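Local coordinates for Rho guanyl nucleotide exchange factor (Rom2), putative (Aspergillus fumigatus Af293, PDB 5O51), which probably acts as a guanine-nucleotide exchange factor for Rho-type GTPases, the piece described here being its CNH domain, a beta-propeller probably involved in protein binding, at residues N20-L25 with D328-L333; N286-R291 with H300-K305; G304-M309 with A320-G325. One frame throughout, in Å; residues are numbered along the deposited sequence.

Contact 1. Residues N20-L25 with D328-L333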
loop_
_atom_site.group_PDB
_atom_site.type_symbol
_atom_site.label_atom_id
_atom_site.label_comp_id
_atom_site.label_asym_id
_atom_site.label_seq_id
_atom_site.Cartn_x
_atom_site.Cartn_y
_atom_site.Cartn_z
ATOM N N ASN A 20 -2.258 -18.221 -11.575
ATOM C CA ASN A 20 -1.600 -16.920 -11.763
ATOM C C ASN A 20 -2.527 -15.905 -11.049
ATOM O O ASN A 20 -3.418 -15.306 -11.657
ATOM C CB ASN A 20 -1.366 -16.680 -13.294
ATOM C CG ASN A 20 -0.787 -15.328 -13.611
ATOM O OD1 ASN A 20 -1.429 -14.488 -14.280
ATOM N ND2 ASN A 20 0.414 -15.085 -13.148
ATOM N N ARG A 21 -2.331 -15.812 -9.738
ATOM C CA ARG A 21 -3.175 -14.990 -8.858
ATOM C C ARG A 21 -2.895 -13.488 -9.045
ATOM O O ARG A 21 -1.775 -13.068 -9.509
ATOM C CB ARG A 21 -2.905 -15.415 -7.369
ATOM C CG ARG A 21 -3.371 -16.864 -7.071
ATOM C CD ARG A 21 -3.540 -17.208 -5.559
ATOM N NE ARG A 21 -3.968 -18.623 -5.410
ATOM C CZ ARG A 21 -5.221 -19.111 -5.591
ATOM N NH1 ARG A 21 -6.297 -18.337 -5.857
ATOM N NH2 ARG A 21 -5.426 -20.406 -5.470
ATOM N N VAL A 22 -3.818 -12.672 -8.575
ATOM C CA VAL A 22 -3.594 -11.217 -8.501
ATOM C C VAL A 22 -2.629 -10.842 -7.365
ATOM O O VAL A 22 -2.947 -11.009 -6.186
ATOM C CB VAL A 22 -4.950 -10.477 -8.336
ATOM C CG1 VAL A 22 -4.759 -8.982 -8.214
ATOM C CG2 VAL A 22 -5.835 -10.745 -9.546
ATOM N N ASN A 23 -1.460 -10.290 -7.685
ATOM C CA ASN A 23 -0.560 -9.870 -6.647
ATOM C C ASN A 23 -0.849 -8.409 -6.175
ATOM O O ASN A 23 -0.589 -8.060 -5.006
ATOM C CB ASN A 23 0.903 -9.886 -7.116
ATOM C CG ASN A 23 1.459 -11.297 -7.467
ATOM O OD1 ASN A 23 1.030 -12.278 -6.969
ATOM N ND2 ASN A 23 2.436 -11.340 -8.367
ATOM N N CYS A 24 -1.228 -7.539 -7.124
ATOM C CA CYS A 24 -1.403 -6.083 -6.893
ATOM C C CYS A 24 -2.330 -5.475 -7.909
ATOM O O CYS A 24 -2.698 -6.132 -8.899
ATOM C CB CYS A 24 -0.056 -5.365 -6.918
ATOM S SG CYS A 24 0.938 -5.639 -8.397
ATOM N N LEU A 25 -2.747 -4.231 -7.659
ATOM C CA LEU A 25 -3.735 -3.585 -8.511
ATOM C C LEU A 25 -3.670 -2.075 -8.267
ATOM O O LEU A 25 -3.418 -1.644 -7.127
ATOM C CB LEU A 25 -5.134 -4.201 -8.233
ATOM C CG LEU A 25 -6.427 -3.602 -8.825
ATOM C CD1 LEU A 25 -7.546 -4.618 -8.875
ATOM C CD2 LEU A 25 -6.955 -2.427 -8.017
ATOM N N ASP A 328 -9.371 -17.260 -7.942
ATOM C CA ASP A 328 -8.855 -16.119 -7.223
ATOM C C ASP A 328 -9.958 -15.082 -7.450
ATOM O O ASP A 328 -10.407 -14.917 -8.567
ATOM C CB ASP A 328 -7.569 -15.568 -7.804
ATOM C CG ASP A 328 -6.661 -14.909 -6.772
ATOM O OD1 ASP A 328 -6.504 -15.442 -5.650
ATOM O OD2 ASP A 328 -6.022 -13.872 -7.106
ATOM N N VAL A 329 -10.360 -14.346 -6.421
ATOM C CA VAL A 329 -11.512 -13.458 -6.582
ATOM C C VAL A 329 -11.101 -12.013 -6.217
ATOM O O VAL A 329 -10.449 -11.767 -5.179
ATOM C CB VAL A 329 -12.687 -13.937 -5.713
ATOM C CG1 VAL A 329 -13.905 -13.010 -5.851
ATOM C CG2 VAL A 329 -13.072 -15.390 -6.023
ATOM N N VAL A 330 -11.484 -11.074 -7.047
ATOM C CA VAL A 330 -11.384 -9.647 -6.756
ATOM C C VAL A 330 -12.747 -9.064 -6.333
ATOM O O VAL A 330 -13.797 -9.365 -6.944
ATOM C CB VAL A 330 -10.821 -8.844 -7.909
ATOM C CG1 VAL A 330 -10.663 -7.396 -7.495
ATOM C CG2 VAL A 330 -9.428 -9.391 -8.267
ATOM N N ALA A 331 -12.727 -8.307 -5.227
ATOM C CA ALA A 331 -13.990 -7.760 -4.638
ATOM C C ALA A 331 -13.813 -6.362 -4.141
ATOM O O ALA A 331 -12.703 -5.851 -4.011
ATOM C CB ALA A 331 -14.467 -8.671 -3.530
ATOM N N SER A 332 -14.936 -5.709 -3.885
ATOM C CA SER A 332 -14.998 -4.321 -3.460
ATOM C C SER A 332 -15.792 -4.181 -2.169
ATOM O O SER A 332 -16.836 -4.824 -2.011
ATOM C CB SER A 332 -15.791 -3.505 -4.475
ATOM O OG SER A 332 -15.794 -2.138 -4.078
ATOM N N LEU A 333 -15.294 -3.394 -1.241
ATOM C CA LEU A 333 -16.095 -3.042 -0.033
ATOM C C LEU A 333 -16.392 -1.580 -0.103
ATOM O O LEU A 333 -15.436 -0.789 -0.264
ATOM C CB LEU A 333 -15.319 -3.255 1.244
ATOM C CG LEU A 333 -15.050 -4.688 1.624
ATOM C CD1 LEU A 333 -14.381 -4.706 2.990
ATOM C CD2 LEU A 333 -16.273 -5.566 1.646
#
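Asp-328 reaches across to two donors of the 20-25 segment, one with each carboxylate oxygen, and so joins two blades of the CNH beta-propeller. NH1 of Arg-21 lies 2.9 Å from Asp-328 OD1 in a salt bridge that is also a hydrogen bond, close to straight at 160°. The carboxylate lies near the guanidinium edge, yet NH1 meets OD1 from above the carboxylate plane, since the two flat groups are turned 58° against each other. OD2 takes the backbone N-H of Val-22, N to OD2 2.9 Å, on its anti side and somewhat out of plane. Between these bonds the aliphatic part of Arg-21 passes slantwise over the acid, CB 3.5 Å from Asp-328 OD2 and CD 3.5 Å from OD1. The side chain, extended from CG to NE, carries its charged end past the carboxylate. OD1 has a second cationic partner in Arg-308, while Arg-21 NH1 also donates to the backbone O of Glu-327. This gathering of charge would be expected to favour the ionised form of the buried acid.

Beyond the polar end the contact becomes apolar. The segments of strands 22-25 and 328-333 run nearly parallel, 22° apart, but their axes come no closer than 9.1 Å, too far to pair, so contact runs through side chains and the backbone N-H of Val-22. Leu-310 packs against Val-22 and Leu-25, and Tyr-36 against Leu-25 and Val-330. CD1 of Leu-25 approaches CG1 of Val-330 at 4.4 Å. Nearer the acid, Val-22 and Val-330 cross at about a right angle, their CG2 methyls 4.0 Å apart.

Contact 2. Residues N286-R291 with H300-K305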
loop_
_atom_site.group_PDB
_atom_site.type_symbol
_atom_site.label_atom_id
_atom_site.label_comp_id
_atom_site.label_asym_id
_atom_site.label_seq_id
_atom_site.Cartn_x
_atom_site.Cartn_y
_atom_site.Cartn_z
ATOM N N ASN A 286 -5.940 -14.679 6.900
ATOM C CA ASN A 286 -7.108 -15.555 7.115
ATOM C C ASN A 286 -8.338 -14.810 7.524
ATOM O O ASN A 286 -9.412 -15.391 7.589
ATOM C CB ASN A 286 -6.831 -16.660 8.157
ATOM C CG ASN A 286 -5.757 -17.620 7.726
ATOM O OD1 ASN A 286 -4.776 -17.850 8.440
ATOM N ND2 ASN A 286 -5.904 -18.161 6.566
ATOM N N PHE A 287 -8.259 -13.507 7.705
ATOM C CA PHE A 287 -9.508 -12.757 7.994
ATOM C C PHE A 287 -9.371 -11.267 7.980
ATOM O O PHE A 287 -8.325 -10.699 8.247
ATOM C CB PHE A 287 -10.147 -13.187 9.377
ATOM C CG PHE A 287 -9.229 -13.059 10.572
ATOM C CD1 PHE A 287 -8.489 -14.139 11.008
ATOM C CD2 PHE A 287 -9.236 -11.919 11.350
ATOM C CE1 PHE A 287 -7.695 -14.056 12.141
ATOM C CE2 PHE A 287 -8.431 -11.829 12.467
ATOM C CZ PHE A 287 -7.622 -12.865 12.825
ATOM N N ILE A 288 -10.479 -10.610 7.717
ATOM C CA ILE A 288 -10.582 -9.162 7.864
ATOM C C ILE A 288 -11.317 -8.865 9.176
ATOM O O ILE A 288 -12.421 -9.356 9.370
ATOM C CB ILE A 288 -11.419 -8.510 6.754
ATOM C CG1 ILE A 288 -10.900 -8.926 5.371
ATOM C CG2 ILE A 288 -11.344 -7.005 6.878
ATOM C CD1 ILE A 288 -11.774 -8.483 4.234
ATOM N N GLU A 289 -10.710 -8.036 10.024
ATOM C CA GLU A 289 -11.318 -7.591 11.296
ATOM C C GLU A 289 -11.773 -6.169 11.178
ATOM O O GLU A 289 -10.968 -5.286 10.952
ATOM C CB GLU A 289 -10.334 -7.740 12.477
ATOM C CG GLU A 289 -10.946 -7.585 13.895
ATOM C CD GLU A 289 -9.964 -7.869 15.050
ATOM O OE1 GLU A 289 -8.883 -8.511 14.865
ATOM O OE2 GLU A 289 -10.264 -7.383 16.149
ATOM N N ILE A 290 -13.047 -5.958 11.442
ATOM C CA ILE A 290 -13.664 -4.606 11.358
ATOM C C ILE A 290 -14.093 -4.044 12.760
ATOM O O ILE A 290 -14.917 -4.662 13.436
ATOM C CB ILE A 290 -14.827 -4.615 10.381
ATOM C CG1 ILE A 290 -14.341 -5.177 9.016
ATOM C CG2 ILE A 290 -15.459 -3.229 10.281
ATOM C CD1 ILE A 290 -15.533 -5.534 8.125
ATOM N N ARG A 291 -13.440 -2.928 13.175
ATOM C CA ARG A 291 -13.752 -2.222 14.433
ATOM C C ARG A 291 -14.307 -0.793 14.183
ATOM O O ARG A 291 -13.940 -0.114 13.198
ATOM C CB ARG A 291 -12.528 -2.054 15.341
ATOM C CG ARG A 291 -11.707 -3.325 15.650
ATOM C CD ARG A 291 -12.219 -4.064 16.835
ATOM N NE ARG A 291 -11.306 -5.104 17.238
ATOM C CZ ARG A 291 -10.665 -5.191 18.412
ATOM N NH1 ARG A 291 -10.838 -4.274 19.384
ATOM N NH2 ARG A 291 -9.826 -6.235 18.610
ATOM N N HIS A 300 -17.341 -6.763 12.974
ATOM C CA HIS A 300 -17.490 -7.918 12.078
ATOM C C HIS A 300 -16.114 -8.549 11.830
ATOM O O HIS A 300 -15.065 -7.883 11.837
ATOM C CB HIS A 300 -18.304 -7.506 10.796
ATOM C CG HIS A 300 -18.773 -8.663 9.975
ATOM N ND1 HIS A 300 -19.376 -9.779 10.529
ATOM C CD2 HIS A 300 -18.680 -8.914 8.640
ATOM C CE1 HIS A 300 -19.656 -10.657 9.572
ATOM N NE2 HIS A 300 -19.235 -10.163 8.421
ATOM N N ILE A 301 -16.102 -9.868 11.745
ATOM C CA ILE A 301 -14.977 -10.611 11.208
ATOM C C ILE A 301 -15.423 -11.298 9.885
ATOM O O ILE A 301 -16.426 -12.036 9.853
ATOM C CB ILE A 301 -14.485 -11.647 12.226
ATOM C CG1 ILE A 301 -13.876 -10.920 13.416
ATOM C CG2 ILE A 301 -13.450 -12.602 11.653
ATOM C CD1 ILE A 301 -13.542 -11.824 14.547
ATOM N N MET A 302 -14.639 -11.127 8.813
ATOM C CA MET A 302 -14.925 -11.835 7.481
ATOM C C MET A 302 -13.796 -12.845 7.227
ATOM O O MET A 302 -12.647 -12.449 6.994
ATOM C CB MET A 302 -15.003 -10.790 6.367
ATOM C CG MET A 302 -15.916 -9.591 6.597
ATOM S SD MET A 302 -15.751 -8.208 5.369
ATOM C CE MET A 302 -16.413 -9.063 3.918
ATOM N N THR A 303 -14.059 -14.144 7.347
ATOM C CA THR A 303 -12.979 -15.130 7.266
ATOM C C THR A 303 -12.700 -15.469 5.790
ATOM O O THR A 303 -13.499 -15.188 4.971
ATOM C CB THR A 303 -13.297 -16.412 8.033
ATOM O OG1 THR A 303 -14.544 -16.901 7.550
ATOM C CG2 THR A 303 -13.493 -16.119 9.506
ATOM N N GLY A 304 -11.536 -16.031 5.497
ATOM C CA GLY A 304 -11.206 -16.512 4.173
ATOM C C GLY A 304 -9.803 -17.003 4.125
ATOM O O GLY A 304 -9.180 -17.298 5.151
ATOM N N LYS A 305 -9.293 -17.072 2.925
ATOM C CA LYS A 305 -7.980 -17.635 2.674
ATOM C C LYS A 305 -7.121 -16.785 1.714
ATOM O O LYS A 305 -7.584 -16.349 0.701
ATOM C CB LYS A 305 -8.222 -19.063 2.161
ATOM C CG LYS A 305 -7.026 -19.939 2.425
ATOM C CD LYS A 305 -7.012 -21.178 1.558
ATOM C CE LYS A 305 -5.560 -21.643 1.387
ATOM N NZ LYS A 305 -5.465 -23.004 0.809
#
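Ile-288 and Met-302 exchange a pair of backbone hydrogen bonds at the centre of this antiparallel ladder, each N to the other's O at 2.9 Å. One step on, Ile-290 and His-300 form the next hydrogen-bonded pair, but unevenly: Ile-290 N to His-300 O spans 2.8 Å, whereas His-300 N to Ile-290 O stretches to 3.2 Å. The close packing lies on the face that carries Ile-288, Ile-290 and Met-302. Here the thioether is the meeting point. Met-302 sends CG anti to its carbonyl carbon and bends at chi3 (68°), and its SD rests 3.8 Å from Ile-290 CD1 and 4.1 Å from Ile-288 CD1. Ile-288 lies side by side with the methionine, pointing the same way, while Ile-290 comes to it at a slant. Tyr-319, from strand 317-323, touches both Ile-288 and Met-302, and strand 279-284 covers the isoleucines from its own side. His-300, on the same face, lies exposed, only its CB nearing Ile-290 CD1.

The other face is looser. Phe-287 turns its ring away from the partner strand, leaving CB to meet Ile-301 CG2 at 4.1 Å. NE and NH2 of Arg-291 both grip Glu-289 OE2, in the guanidinium plane, while OE1 accepts from the backbone N of Glu-267. Toward solvent, past the Phe-287 and Thr-303 pair, strand pairing ends at Asn-286, whose O still accepts from Gly-304 N at 3.0 Å. This is a beta hairpin formed by the last two strands of a four-stranded antiparallel propeller blade, with 298-303 at its outer edge.

Contact 3. Residues G304-M309 with A320-G325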
loop_
_atom_site.group_PDB
_atom_site.type_symbol
_atom_site.label_atom_id
_atom_site.label_comp_id
_atom_site.label_asym_id
_atom_site.label_seq_id
_atom_site.Cartn_x
_atom_site.Cartn_y
_atom_site.Cartn_z
ATOM N N GLY A 304 -11.536 -16.031 5.497
ATOM C CA GLY A 304 -11.206 -16.512 4.173
ATOM C C GLY A 304 -9.803 -17.003 4.125
ATOM O O GLY A 304 -9.180 -17.298 5.151
ATOM N N LYS A 305 -9.293 -17.072 2.925
ATOM C CA LYS A 305 -7.980 -17.635 2.674
ATOM C C LYS A 305 -7.121 -16.785 1.714
ATOM O O LYS A 305 -7.584 -16.349 0.701
ATOM C CB LYS A 305 -8.222 -19.063 2.161
ATOM C CG LYS A 305 -7.026 -19.939 2.425
ATOM C CD LYS A 305 -7.012 -21.178 1.558
ATOM C CE LYS A 305 -5.560 -21.643 1.387
ATOM N NZ LYS A 305 -5.465 -23.004 0.809
ATOM N N ASN A 306 -5.883 -16.515 2.081
ATOM C CA ASN A 306 -4.971 -15.699 1.295
ATOM C C ASN A 306 -5.651 -14.357 0.893
ATOM O O ASN A 306 -5.720 -13.988 -0.264
ATOM C CB ASN A 306 -4.447 -16.493 0.062
ATOM C CG ASN A 306 -3.273 -15.803 -0.662
ATOM O OD1 ASN A 306 -2.605 -14.907 -0.142
ATOM N ND2 ASN A 306 -3.017 -16.245 -1.892
ATOM N N ILE A 307 -6.155 -13.649 1.888
ATOM C CA ILE A 307 -6.755 -12.314 1.696
ATOM C C ILE A 307 -5.654 -11.309 1.552
ATOM O O ILE A 307 -4.751 -11.335 2.348
ATOM C CB ILE A 307 -7.631 -11.895 2.898
ATOM C CG1 ILE A 307 -8.840 -12.827 2.982
ATOM C CG2 ILE A 307 -7.973 -10.361 2.745
ATOM C CD1 ILE A 307 -9.598 -12.826 4.323
ATOM N N ARG A 308 -5.694 -10.484 0.510
ATOM C CA ARG A 308 -4.676 -9.429 0.217
ATOM C C ARG A 308 -5.458 -8.105 0.014
ATOM O O ARG A 308 -6.297 -8.029 -0.908
ATOM C CB ARG A 308 -3.996 -9.732 -1.138
ATOM C CG ARG A 308 -3.055 -10.914 -1.131
ATOM C CD ARG A 308 -3.138 -11.730 -2.435
ATOM N NE ARG A 308 -4.234 -12.681 -2.398
ATOM C CZ ARG A 308 -4.862 -13.237 -3.417
ATOM N NH1 ARG A 308 -4.578 -12.957 -4.689
ATOM N NH2 ARG A 308 -5.823 -14.083 -3.161
ATOM N N MET A 309 -5.182 -7.077 0.806
ATOM C CA MET A 309 -5.746 -5.771 0.493
ATOM C C MET A 309 -5.080 -5.189 -0.759
ATOM O O MET A 309 -3.870 -5.055 -0.807
ATOM C CB MET A 309 -5.605 -4.809 1.677
ATOM C CG MET A 309 -6.448 -3.538 1.494
ATOM S SD MET A 309 -6.147 -2.263 2.725
ATOM C CE MET A 309 -4.957 -1.294 1.738
ATOM N N ALA A 320 -8.459 -9.043 -2.708
ATOM C CA ALA A 320 -8.556 -10.383 -3.279
ATOM C C ALA A 320 -8.551 -11.501 -2.245
ATOM O O ALA A 320 -7.961 -11.348 -1.184
ATOM C CB ALA A 320 -7.411 -10.606 -4.292
ATOM N N TYR A 321 -9.159 -12.620 -2.593
ATOM C CA TYR A 321 -9.171 -13.820 -1.755
ATOM C C TYR A 321 -9.285 -15.087 -2.622
ATOM O O TYR A 321 -9.824 -15.032 -3.748
ATOM C CB TYR A 321 -10.283 -13.720 -0.687
ATOM C CG TYR A 321 -11.710 -13.702 -1.241
ATOM C CD1 TYR A 321 -12.324 -12.515 -1.510
ATOM C CD2 TYR A 321 -12.444 -14.865 -1.447
ATOM C CE1 TYR A 321 -13.594 -12.455 -1.998
ATOM C CE2 TYR A 321 -13.736 -14.817 -1.975
ATOM C CZ TYR A 321 -14.283 -13.592 -2.253
ATOM O OH TYR A 321 -15.560 -13.402 -2.745
ATOM N N GLU A 322 -8.782 -16.219 -2.109
ATOM C CA GLU A 322 -8.925 -17.551 -2.772
ATOM C C GLU A 322 -10.262 -18.154 -2.414
ATOM O O GLU A 322 -10.668 -18.139 -1.266
ATOM C CB GLU A 322 -7.930 -18.588 -2.259
ATOM C CG GLU A 322 -6.500 -18.294 -2.507
ATOM C CD GLU A 322 -5.520 -19.373 -2.022
ATOM O OE1 GLU A 322 -5.965 -20.452 -1.498
ATOM O OE2 GLU A 322 -4.290 -19.088 -2.166
ATOM N N ASP A 323 -10.906 -18.776 -3.370
ATOM C CA ASP A 323 -12.139 -19.497 -3.140
ATOM C C ASP A 323 -11.982 -20.904 -3.738
ATOM O O ASP A 323 -11.006 -21.155 -4.463
ATOM C CB ASP A 323 -13.254 -18.726 -3.812
ATOM C CG ASP A 323 -14.550 -18.812 -3.075
ATOM O OD1 ASP A 323 -14.697 -19.709 -2.199
ATOM O OD2 ASP A 323 -15.417 -17.985 -3.408
ATOM N N GLU A 324 -12.889 -21.836 -3.479
ATOM C CA GLU A 324 -12.618 -23.205 -3.994
ATOM C C GLU A 324 -13.006 -23.360 -5.500
ATOM O O GLU A 324 -13.644 -22.484 -6.076
ATOM C CB GLU A 324 -13.380 -24.207 -3.157
ATOM C CG GLU A 324 -14.822 -24.377 -3.625
ATOM C CD GLU A 324 -15.675 -25.224 -2.685
ATOM O OE1 GLU A 324 -15.550 -25.020 -1.439
ATOM O OE2 GLU A 324 -16.476 -26.076 -3.203
ATOM N N GLY A 325 -12.484 -24.339 -6.228
ATOM C CA GLY A 325 -11.089 -24.442 -6.459
ATOM C C GLY A 325 -10.726 -24.148 -7.931
ATOM O O GLY A 325 -11.506 -24.307 -8.859
HETATM O O HOH W 1 -11.474 -17.063 0.957
#
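Ala-320 begins the pairing with Arg-308, their backbones bonded in both directions with N to O at 3.0 Å each way, the regular part of this antiparallel hairpin. Its methyl also lies under the arginine: Ala-320 CB sits against one face of the Arg-308 guanidinium, 3.7 Å from NH1, while ND2 of Asn-306 is placed over the opposite face. This sandwich is steadied in the guanidinium plane, where NE and NH2 of Arg-308 both donate to the backbone O of Asn-306. Bends at chi2 and chi3 (142° and -84°) fold the arginine back for that grip, and Asp-328 and the carbonyl of Val-22 add further polar partners.

At Tyr-321 the ring leads away from the hairpin, its hydroxyl bonded to Lys-8, and CB is left to touch Ile-307 CG1 at 4.0 Å. Glu-322 follows with polar contacts of both backbone and side chain. Its N donates to Lys-305 O at 3.1 Å, and a water links its carbonyl to the N of Lys-305. The carboxylate divides its oxygens: OE2 accepts from Asn-306 ND2 at 3.1 Å, the amide turned almost perpendicular to the carboxylate, whereas OE1 lies 3.1 Å from CE of the extended Lys-305 chain, and NZ, 3.5 Å from OE1, makes a long, weak ion pair.

The chain turns a corner at Asn-306, leaving the blade of strand 298-303 for strand 307-312, the inner edge strand of the next blade. Ile-307 and Met-309 pack on Phe-283 of the blade just left. Within its own blade strand 307-312 pairs with 317-323, which in turn pairs with 327-333, whose Val-329 touches Tyr-321.

Starting from the N terminus, the chain reaches 20-25, whose partner 328-333 arrives only after almost the whole propeller has been traversed; contact 1 therefore closes the longest loop, with the other two lying within it. Contact 2 closes a short hairpin in the blade that runs from strand 272-276 to strand 298-303. It hands over directly to contact 3, the two sharing Gly-304 and Lys-305, and contact 3 closes the hairpin of the following blade. Strand 8-12 joins that last blade beside 327-333, so N- and C-terminal strands complete one sheet. Contacts 1 and 3 meet because strands 317-323 and 327-333 are neighbours in it, whereas Ile-307 CD1 packs against contact 2.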